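Local coordinates for envelope protein (White spot syndrome virus, PDB 7DDA) that probably helps the virion attach to host cells by binding heparin-like sulphated glycans through the C-terminal domain of this viral envelope protein, at residues D29-C41 / D45-A53. Residues are numbered along the deposited sequence; the frame is centred on the assembly and turned at random.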
loop_
_atom_site.group_PDB
_atom_site.type_symbol
_atom_site.label_atom_id
_atom_site.label_comp_id
_atom_site.label_asym_id
_atom_site.label_seq_id
_atom_site.Cartn_x
_atom_site.Cartn_y
_atom_site.Cartn_z
ATOM N N ASP A 29 -9.978 18.402 18.271
ATOM C CA ASP A 29 -9.014 17.321 18.096
ATOM C C ASP A 29 -9.213 16.571 16.778
ATOM O O ASP A 29 -10.329 16.447 16.267
ATOM C CB ASP A 29 -9.117 16.361 19.286
ATOM C CG ASP A 29 -8.167 15.186 19.182
ATOM O OD1 ASP A 29 -6.946 15.369 19.395
ATOM O OD2 ASP A 29 -8.653 14.067 18.918
ATOM N N SER A 30 -8.101 16.067 16.229
ATOM C CA SER A 30 -8.077 15.339 14.965
ATOM C C SER A 30 -7.136 14.142 15.073
ATOM O O SER A 30 -6.076 14.235 15.697
ATOM C CB SER A 30 -7.644 16.252 13.811
ATOM O OG SER A 30 -7.533 15.519 12.603
ATOM N N LYS A 31 -7.523 13.017 14.471
ATOM C CA LYS A 31 -6.785 11.768 14.623
ATOM C C LYS A 31 -6.832 10.962 13.328
ATOM O O LYS A 31 -7.792 11.047 12.551
ATOM C CB LYS A 31 -7.352 10.912 15.770
ATOM C CG LYS A 31 -7.342 11.573 17.132
ATOM C CD LYS A 31 -6.271 10.993 18.035
ATOM C CE LYS A 31 -6.625 11.217 19.496
ATOM N NZ LYS A 31 -5.427 11.167 20.366
ATOM N N THR A 32 -5.776 10.179 13.100
ATOM C CA THR A 32 -5.730 9.234 11.995
ATOM C C THR A 32 -5.210 7.884 12.482
ATOM O O THR A 32 -4.420 7.801 13.430
ATOM C CB THR A 32 -4.861 9.716 10.815
ATOM O OG1 THR A 32 -3.530 9.992 11.267
ATOM C CG2 THR A 32 -5.430 10.949 10.140
ATOM N N ALA A 33 -5.686 6.821 11.833
ATOM C CA ALA A 33 -5.244 5.468 12.129
ATOM C C ALA A 33 -5.262 4.642 10.850
ATOM O O ALA A 33 -6.044 4.903 9.926
ATOM C CB ALA A 33 -6.110 4.800 13.201
ATOM N N THR A 34 -4.381 3.651 10.808
ATOM C CA THR A 34 -4.329 2.652 9.751
ATOM C C THR A 34 -4.601 1.298 10.383
ATOM O O THR A 34 -3.935 0.922 11.354
ATOM C CB THR A 34 -2.958 2.641 9.059
ATOM O OG1 THR A 34 -2.705 3.927 8.482
ATOM C CG2 THR A 34 -2.895 1.557 7.983
ATOM N N VAL A 35 -5.575 0.572 9.846
ATOM C CA VAL A 35 -5.938 -0.743 10.359
ATOM C C VAL A 35 -5.822 -1.744 9.211
ATOM O O VAL A 35 -6.449 -1.569 8.155
ATOM C CB VAL A 35 -7.349 -0.735 10.981
ATOM C CG1 VAL A 35 -7.659 -2.061 11.658
ATOM C CG2 VAL A 35 -7.470 0.405 11.981
ATOM N N ILE A 36 -5.012 -2.783 9.415
ATOM C CA ILE A 36 -4.733 -3.801 8.405
ATOM C C ILE A 36 -5.490 -5.061 8.793
ATOM O O ILE A 36 -5.247 -5.642 9.858
ATOM C CB ILE A 36 -3.224 -4.072 8.280
ATOM C CG1 ILE A 36 -2.455 -2.769 8.047
ATOM C CG2 ILE A 36 -2.929 -5.044 7.142
ATOM C CD1 ILE A 36 -0.934 -2.968 7.950
ATOM N N VAL A 37 -6.425 -5.473 7.948
ATOM C CA VAL A 37 -7.300 -6.603 8.228
ATOM C C VAL A 37 -6.926 -7.731 7.281
ATOM O O VAL A 37 -6.863 -7.526 6.058
ATOM C CB VAL A 37 -8.785 -6.233 8.064
ATOM C CG1 VAL A 37 -9.668 -7.487 8.167
ATOM C CG2 VAL A 37 -9.194 -5.169 9.072
ATOM N N LYS A 38 -6.679 -8.916 7.849
ATOM C CA LYS A 38 -6.472 -10.144 7.096
ATOM C C LYS A 38 -7.745 -10.989 7.141
ATOM O O LYS A 38 -8.215 -11.356 8.227
ATOM C CB LYS A 38 -5.285 -10.928 7.654
ATOM C CG LYS A 38 -5.128 -12.292 6.999
ATOM C CD LYS A 38 -3.699 -12.805 7.066
ATOM C CE LYS A 38 -3.438 -13.602 8.315
ATOM N NZ LYS A 38 -3.940 -14.984 8.151
ATOM N N ALA A 39 -8.292 -11.306 5.967
ATOM C CA ALA A 39 -9.505 -12.105 5.855
ATOM C C ALA A 39 -9.281 -13.268 4.895
ATOM O O ALA A 39 -8.452 -13.196 3.988
ATOM C CB ALA A 39 -10.686 -11.261 5.372
ATOM N N ASP A 40 -10.047 -14.337 5.079
ATOM C CA ASP A 40 -9.849 -15.538 4.280
ATOM C C ASP A 40 -10.586 -15.445 2.944
ATOM O O ASP A 40 -11.760 -15.070 2.902
ATOM C CB ASP A 40 -10.320 -16.762 5.053
ATOM C CG ASP A 40 -10.016 -18.033 4.325
ATOM O OD1 ASP A 40 -8.869 -18.516 4.444
ATOM O OD2 ASP A 40 -10.917 -18.516 3.597
ATOM N N CYS A 41 -9.907 -15.808 1.852
ATOM C CA CYS A 41 -10.509 -15.628 0.530
ATOM C C CYS A 41 -11.661 -16.582 0.257
ATOM O O CYS A 41 -12.465 -16.314 -0.637
ATOM C CB CYS A 41 -9.473 -15.797 -0.579
ATOM S SG CYS A 41 -8.410 -14.385 -0.840
ATOM N N ASP A 45 -13.945 -14.985 6.373
ATOM C CA ASP A 45 -13.768 -14.741 7.800
ATOM C C ASP A 45 -12.540 -13.886 8.083
ATOM O O ASP A 45 -11.504 -14.003 7.427
ATOM C CB ASP A 45 -13.642 -16.057 8.556
ATOM C CG ASP A 45 -14.889 -16.890 8.482
ATOM O OD1 ASP A 45 -15.928 -16.371 8.010
ATOM O OD2 ASP A 45 -14.822 -18.075 8.879
ATOM N N ILE A 46 -12.650 -13.055 9.109
ATOM C CA ILE A 46 -11.560 -12.175 9.502
ATOM C C ILE A 46 -10.586 -12.960 10.371
ATOM O O ILE A 46 -10.975 -13.524 11.394
ATOM C CB ILE A 46 -12.092 -10.933 10.233
ATOM C CG1 ILE A 46 -12.810 -10.026 9.231
ATOM C CG2 ILE A 46 -10.972 -10.198 10.938
ATOM C CD1 ILE A 46 -13.370 -8.773 9.821
ATOM N N ASP A 47 -9.319 -13.013 9.953
ATOM C CA ASP A 47 -8.293 -13.708 10.713
ATOM C C ASP A 47 -7.573 -12.809 11.704
ATOM O O ASP A 47 -7.049 -13.316 12.696
ATOM C CB ASP A 47 -7.242 -14.319 9.789
ATOM C CG ASP A 47 -7.788 -15.435 8.934
ATOM O OD1 ASP A 47 -8.803 -16.043 9.319
ATOM O OD2 ASP A 47 -7.182 -15.723 7.875
ATOM N N GLU A 48 -7.516 -11.503 11.455
ATOM C CA GLU A 48 -6.710 -10.616 12.278
ATOM C C GLU A 48 -7.075 -9.167 11.975
ATOM O O GLU A 48 -7.312 -8.809 10.817
ATOM C CB GLU A 48 -5.205 -10.842 12.036
ATOM C CG GLU A 48 -4.332 -9.872 12.801
ATOM C CD GLU A 48 -2.859 -10.062 12.552
ATOM O OE1 GLU A 48 -2.360 -9.658 11.491
ATOM O OE2 GLU A 48 -2.184 -10.600 13.439
ATOM N N VAL A 49 -7.112 -8.350 13.029
ATOM C CA VAL A 49 -7.305 -6.908 12.951
ATOM C C VAL A 49 -6.077 -6.261 13.578
ATOM O O VAL A 49 -5.906 -6.293 14.798
ATOM C CB VAL A 49 -8.594 -6.463 13.656
ATOM C CG1 VAL A 49 -8.777 -4.951 13.545
ATOM C CG2 VAL A 49 -9.781 -7.189 13.055
ATOM N N TYR A 50 -5.224 -5.669 12.750
ATOM C CA TYR A 50 -3.903 -5.198 13.153
ATOM C C TYR A 50 -3.907 -3.675 13.124
ATOM O O TYR A 50 -4.042 -3.073 12.056
ATOM C CB TYR A 50 -2.860 -5.790 12.210
ATOM C CG TYR A 50 -1.409 -5.491 12.492
ATOM C CD1 TYR A 50 -0.688 -6.248 13.400
ATOM C CD2 TYR A 50 -0.740 -4.485 11.794
ATOM C CE1 TYR A 50 0.650 -6.001 13.623
ATOM C CE2 TYR A 50 0.589 -4.230 12.021
ATOM C CZ TYR A 50 1.282 -4.991 12.939
ATOM O OH TYR A 50 2.617 -4.739 13.160
ATOM N N ASN A 51 -3.775 -3.050 14.289
ATOM C CA ASN A 51 -3.911 -1.601 14.417
ATOM C C ASN A 51 -2.546 -0.927 14.419
ATOM O O ASN A 51 -1.639 -1.353 15.140
ATOM C CB ASN A 51 -4.682 -1.240 15.690
ATOM C CG ASN A 51 -6.007 -2.000 15.808
ATOM O OD1 ASN A 51 -6.907 -1.816 14.992
ATOM N ND2 ASN A 51 -6.121 -2.866 16.813
ATOM N N LEU A 52 -2.404 0.123 13.609
ATOM C CA LEU A 52 -1.200 0.955 13.584
ATOM C C LEU A 52 -1.453 2.199 14.436
ATOM O O LEU A 52 -2.238 3.075 14.055
ATOM C CB LEU A 52 -0.825 1.337 12.155
ATOM C CG LEU A 52 0.169 0.419 11.442
ATOM C CD1 LEU A 52 -0.194 -1.021 11.680
ATOM C CD2 LEU A 52 0.246 0.712 9.945
ATOM N N ALA A 53 -0.780 2.268 15.584
ATOM C CA ALA A 53 -1.006 3.299 16.598
ATOM C C ALA A 53 -2.417 3.180 17.175
ATOM O O ALA A 53 -2.612 2.577 18.237
ATOM C CB ALA A 53 -0.759 4.708 16.026
#
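Ile36 and Tyr50 stand side by side across an antiparallel hairpin, Ile36 CD1 lying 4.1 Å from Tyr50 CD2. Their backbones exchange a pair of hydrogen bonds, the one from Ile36 N to Tyr50 O nearly straight at 171°. Tyr50 shares the face of Ile36, and its chi1 of -177° swings the ring away from its own backbone N; on this face Leu52 also lies alongside Thr34. Beta-branched Val35, Val37 and Val49 suit the extended chain and share the other face with Ile46 and Ala39; Val35 CG1 meets Val49 CG1 at 3.6 Å, and Val37 CG1 slants across Ile46 CG2. Near the turn a classic beta bulge sets Asp47 and Glu48 against Lys38, whose O takes a bond from Asp47 N (2.6 Å) and a weak one from Glu48 N. Bends at chi3 and chi4 fold the lysine back, bringing Lys38 NZ 3.3 Å from Asp47 OD2, a salt bridge whose hydrogen bond is weak; the stronger partner of that oxygen is Lys160, which also holds Asp40. Strand 46-52 borders its sheet within the chain, while strand 30-40 pairs on its other edge, antiparallel, with strand 160-170. The valine face packs on Ile82 of strand 80-89 in the facing sheet, and the tyrosine face meets a second subunit, where Tyr50 OH bonds Phe166 O of that subunit.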